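Local coordinates for protein PTS system fructose-like EIIB component 3 (Escherichia coli K12, PDB 4TN5) that probably passes a phosphoryl group from phospho-EIIA, through a phosphocysteine, to incoming fructose-like sugar during its uptake by the phosphotransferase system, at residues Ala15-Leu27 and Ile84-Ser96. Numbering follows the deposited sequence.
Sequences AHTYMAAERLEKL and IYAFLREPQRVMS
Phe87 enters helix 18-27 as a knob, held among Ala20, Arg23, Leu24 and Leu27. With its CG anti to the backbone N (chi1 174°), the ring reaches across to the neighbouring helix; CZ lies 3.6 Å from Leu27 CD1 and 3.9 Å from Leu24 CB. The small Ala20 leaves room for the ring, whose CE2 comes 3.4 Å from Ala20 O. Leu27 closes the far end: its CD1 also meets Pro91 CB, and its CD2 presses tightly on CE of selenomethionine Met95, at 3.5 Å. Apolar Ala20, Leu24 and Phe87 suit the buried seam where segments 18-27 and 84-89 cross at 42°.

The outer side is looser and more polar. CB of Arg23 touches Phe87 CE2, while CD and NE cross Pro91 CG at about a right angle; bends at chi2 and chi3 leave the guanidinium beside the carbonyl of Leu88. With an alanine at Arg23, the Pro91 ring is likely to lose the cover of CD and NE, and Leu88 O the positive group beside it. At the solvent side, exposed Tyr85 sets its edge against the face of partly exposed His16, a T-shaped pair (planes at 87°) suited to polar-tipped rings at the rim.

His16, Thr17 and Ile84 touch Cys10, the inferred phosphocysteine site. On the sheet side, Leu24 meets Ala6 of strand 3-9 and Leu61 of strand 59-64, and Phe87 and Ile84 reach Ile63, so both helices pack on one face of the sheet.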
loop_
_atom_site.group_PDB
_atom_site.type_symbol
_atom_site.label_atom_id
_atom_site.label_comp_id
_atom_site.label_asym_id
_atom_site.label_seq_id
_atom_site.Cartn_x
_atom_site.Cartn_y
_atom_site.Cartn_z
ATOM N N ALA A 15 -8.902 -12.072 -23.861
ATOM C CA ALA A 15 -7.620 -12.244 -24.534
ATOM C C ALA A 15 -6.401 -11.638 -23.845
ATOM O O ALA A 15 -5.318 -12.223 -23.853
ATOM C CB ALA A 15 -7.810 -11.634 -25.914
ATOM N N HIS A 16 -6.586 -10.465 -23.251
ATOM C CA HIS A 16 -5.503 -9.777 -22.558
ATOM C C HIS A 16 -5.340 -10.298 -21.134
ATOM O O HIS A 16 -4.339 -10.020 -20.472
ATOM C CB HIS A 16 -5.750 -8.268 -22.542
ATOM C CG HIS A 16 -5.797 -7.648 -23.904
ATOM N ND1 HIS A 16 -6.776 -6.755 -24.282
ATOM C CD2 HIS A 16 -4.986 -7.795 -24.979
ATOM C CE1 HIS A 16 -6.567 -6.377 -25.530
ATOM N NE2 HIS A 16 -5.487 -6.993 -25.976
ATOM N N THR A 17 -6.330 -11.052 -20.667
ATOM C CA THR A 17 -6.298 -11.611 -19.318
ATOM C C THR A 17 -5.579 -12.961 -19.211
ATOM O O THR A 17 -4.771 -13.163 -18.303
ATOM C CB THR A 17 -7.717 -11.705 -18.700
ATOM O OG1 THR A 17 -8.126 -10.410 -18.244
ATOM C CG2 THR A 17 -7.737 -12.669 -17.525
ATOM N N TYR A 18 -5.858 -13.878 -20.134
ATOM C CA TYR A 18 -5.331 -15.236 -20.000
ATOM C C TYR A 18 -3.845 -15.393 -20.285
ATOM O O TYR A 18 -3.201 -16.272 -19.717
ATOM C CB TYR A 18 -6.131 -16.242 -20.820
ATOM C CG TYR A 18 -7.547 -16.394 -20.344
ATOM C CD1 TYR A 18 -7.883 -16.137 -19.020
ATOM C CD2 TYR A 18 -8.541 -16.839 -21.202
ATOM C CE1 TYR A 18 -9.167 -16.284 -18.579
ATOM C CE2 TYR A 18 -9.833 -16.994 -20.767
ATOM C CZ TYR A 18 -10.141 -16.719 -19.452
ATOM O OH TYR A 18 -11.426 -16.867 -19.000
HETATM N N MSE A 19 -3.300 -14.561 -21.164
HETATM C CA MSE A 19 -1.867 -14.611 -21.424
HETATM C C MSE A 19 -1.108 -14.053 -20.225
HETATM O O MSE A 19 0.026 -14.451 -19.956
HETATM C CB MSE A 19 -1.502 -13.861 -22.707
HETATM C CG MSE A 19 -2.108 -14.440 -23.970
HETATM SE SE MSE A 19 -1.460 -16.237 -24.348
HETATM C CE MSE A 19 -2.459 -16.575 -25.987
ATOM N N ALA A 20 -1.744 -13.134 -19.503
ATOM C CA ALA A 20 -1.170 -12.602 -18.275
ATOM C C ALA A 20 -1.114 -13.706 -17.228
ATOM O O ALA A 20 -0.094 -13.895 -16.564
ATOM C CB ALA A 20 -1.990 -11.426 -17.771
ATOM N N ALA A 21 -2.218 -14.433 -17.093
ATOM C CA ALA A 21 -2.288 -15.569 -16.184
ATOM C C ALA A 21 -1.331 -16.658 -16.648
ATOM O O ALA A 21 -0.687 -17.321 -15.834
ATOM C CB ALA A 21 -3.708 -16.105 -16.120
ATOM N N GLU A 22 -1.244 -16.832 -17.963
ATOM C CA GLU A 22 -0.354 -17.818 -18.564
ATOM C C GLU A 22 1.099 -17.576 -18.183
ATOM O O GLU A 22 1.765 -18.465 -17.651
ATOM C CB GLU A 22 -0.492 -17.798 -20.089
ATOM C CG GLU A 22 0.392 -18.794 -20.828
ATOM C CD GLU A 22 0.017 -20.242 -20.570
ATOM O OE1 GLU A 22 -1.072 -20.496 -20.014
ATOM O OE2 GLU A 22 0.814 -21.130 -20.937
ATOM N N ARG A 23 1.582 -16.369 -18.461
ATOM C CA ARG A 23 2.971 -16.024 -18.195
ATOM C C ARG A 23 3.300 -16.171 -16.715
ATOM O O ARG A 23 4.375 -16.639 -16.362
ATOM C CB ARG A 23 3.284 -14.603 -18.677
ATOM C CG ARG A 23 4.757 -14.232 -18.574
ATOM C CD ARG A 23 5.319 -13.775 -19.914
ATOM N NE ARG A 23 4.959 -12.397 -20.241
ATOM C CZ ARG A 23 4.720 -11.956 -21.473
ATOM N NH1 ARG A 23 4.786 -12.781 -22.504
ATOM N NH2 ARG A 23 4.409 -10.687 -21.679
ATOM N N LEU A 24 2.360 -15.796 -15.855
ATOM C CA LEU A 24 2.588 -15.847 -14.415
ATOM C C LEU A 24 2.669 -17.278 -13.888
ATOM O O LEU A 24 3.505 -17.586 -13.040
ATOM C CB LEU A 24 1.500 -15.077 -13.671
ATOM C CG LEU A 24 1.716 -14.965 -12.164
ATOM C CD1 LEU A 24 3.026 -14.254 -11.879
ATOM C CD2 LEU A 24 0.562 -14.227 -11.528
ATOM N N GLU A 25 1.795 -18.144 -14.392
ATOM C CA GLU A 25 1.781 -19.548 -13.992
ATOM C C GLU A 25 3.137 -20.200 -14.248
ATOM O O GLU A 25 3.604 -21.016 -13.455
ATOM C CB GLU A 25 0.680 -20.307 -14.736
ATOM C CG GLU A 25 0.321 -21.654 -14.122
ATOM C CD GLU A 25 -1.168 -21.802 -13.879
ATOM O OE1 GLU A 25 -1.922 -20.872 -14.235
ATOM O OE2 GLU A 25 -1.584 -22.841 -13.324
ATOM N N LYS A 26 3.778 -19.819 -15.347
ATOM C CA LYS A 26 5.084 -20.374 -15.687
ATOM C C LYS A 26 6.249 -19.536 -15.155
ATOM O O LYS A 26 7.379 -20.007 -15.105
ATOM C CB LYS A 26 5.200 -20.651 -17.191
ATOM C CG LYS A 26 6.122 -19.725 -17.963
ATOM C CD LYS A 26 5.852 -19.846 -19.451
ATOM C CE LYS A 26 6.328 -18.624 -20.206
ATOM N NZ LYS A 26 6.241 -18.839 -21.679
ATOM N N LEU A 27 5.972 -18.306 -14.733
ATOM C CA LEU A 27 6.951 -17.547 -13.963
ATOM C C LEU A 27 7.053 -18.170 -12.579
ATOM O O LEU A 27 8.105 -18.140 -11.941
ATOM C CB LEU A 27 6.534 -16.080 -13.822
ATOM C CG LEU A 27 6.633 -15.183 -15.055
ATOM C CD1 LEU A 27 6.324 -13.733 -14.721
ATOM C CD2 LEU A 27 7.998 -15.308 -15.673
ATOM N N ILE A 84 -1.853 -4.625 -16.693
ATOM C CA ILE A 84 -1.573 -5.788 -17.532
ATOM C C ILE A 84 -0.472 -5.517 -18.551
ATOM O O ILE A 84 0.519 -6.245 -18.614
ATOM C CB ILE A 84 -2.823 -6.294 -18.279
ATOM C CG1 ILE A 84 -3.682 -7.150 -17.353
ATOM C CG2 ILE A 84 -2.424 -7.120 -19.500
ATOM C CD1 ILE A 84 -4.734 -7.965 -18.086
ATOM N N TYR A 85 -0.624 -4.475 -19.353
ATOM C CA TYR A 85 0.371 -4.238 -20.388
ATOM C C TYR A 85 1.766 -3.939 -19.807
ATOM O O TYR A 85 2.774 -4.051 -20.495
ATOM C CB TYR A 85 -0.145 -3.191 -21.359
ATOM C CG TYR A 85 -1.564 -3.305 -21.785
ATOM C CD1 TYR A 85 -2.155 -4.529 -22.105
ATOM C CD2 TYR A 85 -2.358 -2.189 -21.768
ATOM C CE1 TYR A 85 -3.489 -4.584 -22.459
ATOM C CE2 TYR A 85 -3.666 -2.269 -22.109
ATOM C CZ TYR A 85 -4.225 -3.445 -22.460
ATOM O OH TYR A 85 -5.545 -3.446 -22.802
ATOM N N ALA A 86 1.814 -3.591 -18.524
ATOM C CA ALA A 86 3.085 -3.474 -17.803
ATOM C C ALA A 86 3.703 -4.823 -17.421
ATOM O O ALA A 86 4.912 -5.027 -17.560
ATOM C CB ALA A 86 2.921 -2.614 -16.573
ATOM N N PHE A 87 2.876 -5.736 -16.922
ATOM C CA PHE A 87 3.335 -7.082 -16.598
ATOM C C PHE A 87 3.771 -7.785 -17.872
ATOM O O PHE A 87 4.731 -8.559 -17.878
ATOM C CB PHE A 87 2.220 -7.879 -15.922
ATOM C CG PHE A 87 2.567 -9.318 -15.682
ATOM C CD1 PHE A 87 3.360 -9.679 -14.607
ATOM C CD2 PHE A 87 2.098 -10.309 -16.527
ATOM C CE1 PHE A 87 3.680 -11.001 -14.381
ATOM C CE2 PHE A 87 2.417 -11.634 -16.305
ATOM C CZ PHE A 87 3.208 -11.979 -15.230
ATOM N N LEU A 88 3.057 -7.502 -18.954
ATOM C CA LEU A 88 3.381 -8.107 -20.234
ATOM C C LEU A 88 4.719 -7.647 -20.816
ATOM O O LEU A 88 5.538 -8.486 -21.204
ATOM C CB LEU A 88 2.249 -7.930 -21.252
ATOM C CG LEU A 88 0.973 -8.732 -20.995
ATOM C CD1 LEU A 88 0.054 -8.656 -22.207
ATOM C CD2 LEU A 88 1.305 -10.178 -20.659
ATOM N N ARG A 89 4.957 -6.333 -20.860
ATOM C CA ARG A 89 6.128 -5.826 -21.584
ATOM C C ARG A 89 7.365 -6.376 -20.906
ATOM O O ARG A 89 8.244 -6.920 -21.562
ATOM C CB ARG A 89 6.151 -4.307 -21.719
ATOM C CG ARG A 89 6.716 -3.495 -20.579
ATOM C CD ARG A 89 6.479 -2.064 -20.984
ATOM N NE ARG A 89 5.038 -1.761 -21.007
ATOM C CZ ARG A 89 4.369 -1.317 -19.945
ATOM N NH1 ARG A 89 5.009 -1.116 -18.810
ATOM N NH2 ARG A 89 3.081 -1.041 -20.008
ATOM N N GLU A 90 7.435 -6.235 -19.588
ATOM C CA GLU A 90 8.553 -6.801 -18.850
ATOM C C GLU A 90 8.189 -7.349 -17.474
ATOM O O GLU A 90 8.008 -6.593 -16.512
ATOM C CB GLU A 90 9.643 -5.735 -18.726
ATOM C CG GLU A 90 10.943 -6.293 -18.160
ATOM C CD GLU A 90 12.059 -5.272 -18.124
ATOM O OE1 GLU A 90 11.895 -4.234 -17.453
ATOM O OE2 GLU A 90 13.101 -5.509 -18.773
ATOM N N PRO A 91 8.103 -8.680 -17.377
ATOM C CA PRO A 91 7.621 -9.346 -16.165
ATOM C C PRO A 91 8.641 -9.570 -15.035
ATOM O O PRO A 91 8.202 -9.760 -13.903
ATOM C CB PRO A 91 7.098 -10.693 -16.697
ATOM C CG PRO A 91 7.547 -10.783 -18.165
ATOM C CD PRO A 91 8.489 -9.645 -18.416
ATOM N N GLN A 92 9.948 -9.546 -15.294
ATOM C CA GLN A 92 10.886 -9.888 -14.218
ATOM C C GLN A 92 10.886 -8.759 -13.200
ATOM O O GLN A 92 11.055 -8.970 -11.997
ATOM C CB GLN A 92 12.308 -10.164 -14.715
ATOM C CG GLN A 92 13.311 -10.100 -13.556
ATOM C CD GLN A 92 14.683 -9.557 -13.897
ATOM O OE1 GLN A 92 15.545 -10.276 -14.412
ATOM N NE2 GLN A 92 14.900 -8.281 -13.595
ATOM N N ARG A 93 10.672 -7.551 -13.696
ATOM C CA ARG A 93 10.475 -6.408 -12.829
ATOM C C ARG A 93 9.461 -6.708 -11.745
ATOM O O ARG A 93 9.664 -6.383 -10.577
ATOM C CB ARG A 93 9.945 -5.233 -13.637
ATOM C CG ARG A 93 10.991 -4.500 -14.456
ATOM C CD ARG A 93 10.556 -3.077 -14.704
ATOM N NE ARG A 93 9.832 -2.555 -13.542
ATOM C CZ ARG A 93 9.254 -1.357 -13.461
ATOM N NH1 ARG A 93 9.309 -0.498 -14.461
ATOM N NH2 ARG A 93 8.625 -1.002 -12.358
ATOM N N VAL A 94 8.369 -7.335 -12.162
ATOM C CA VAL A 94 7.247 -7.605 -11.288
ATOM C C VAL A 94 7.564 -8.632 -10.200
ATOM O O VAL A 94 7.311 -8.378 -9.025
ATOM C CB VAL A 94 6.022 -8.067 -12.092
ATOM C CG1 VAL A 94 4.850 -8.313 -11.167
ATOM C CG2 VAL A 94 5.670 -7.031 -13.151
HETATM N N MSE A 95 8.123 -9.780 -10.570
HETATM C CA MSE A 95 8.300 -10.841 -9.577
HETATM C C MSE A 95 9.411 -10.525 -8.575
HETATM O O MSE A 95 9.414 -11.056 -7.466
HETATM C CB MSE A 95 8.576 -12.202 -10.218
HETATM C CG MSE A 95 9.998 -12.392 -10.692
HETATM SE SE MSE A 95 10.180 -13.979 -11.793
HETATM C CE MSE A 95 9.668 -13.178 -13.493
ATOM N N SER A 96 10.360 -9.675 -8.962
ATOM C CA SER A 96 11.430 -9.289 -8.042
ATOM C C SER A 96 10.883 -8.238 -7.092
ATOM O O SER A 96 11.338 -8.108 -5.963
ATOM C CB SER A 96 12.657 -8.754 -8.780
ATOM O OG SER A 96 13.525 -8.075 -7.885
#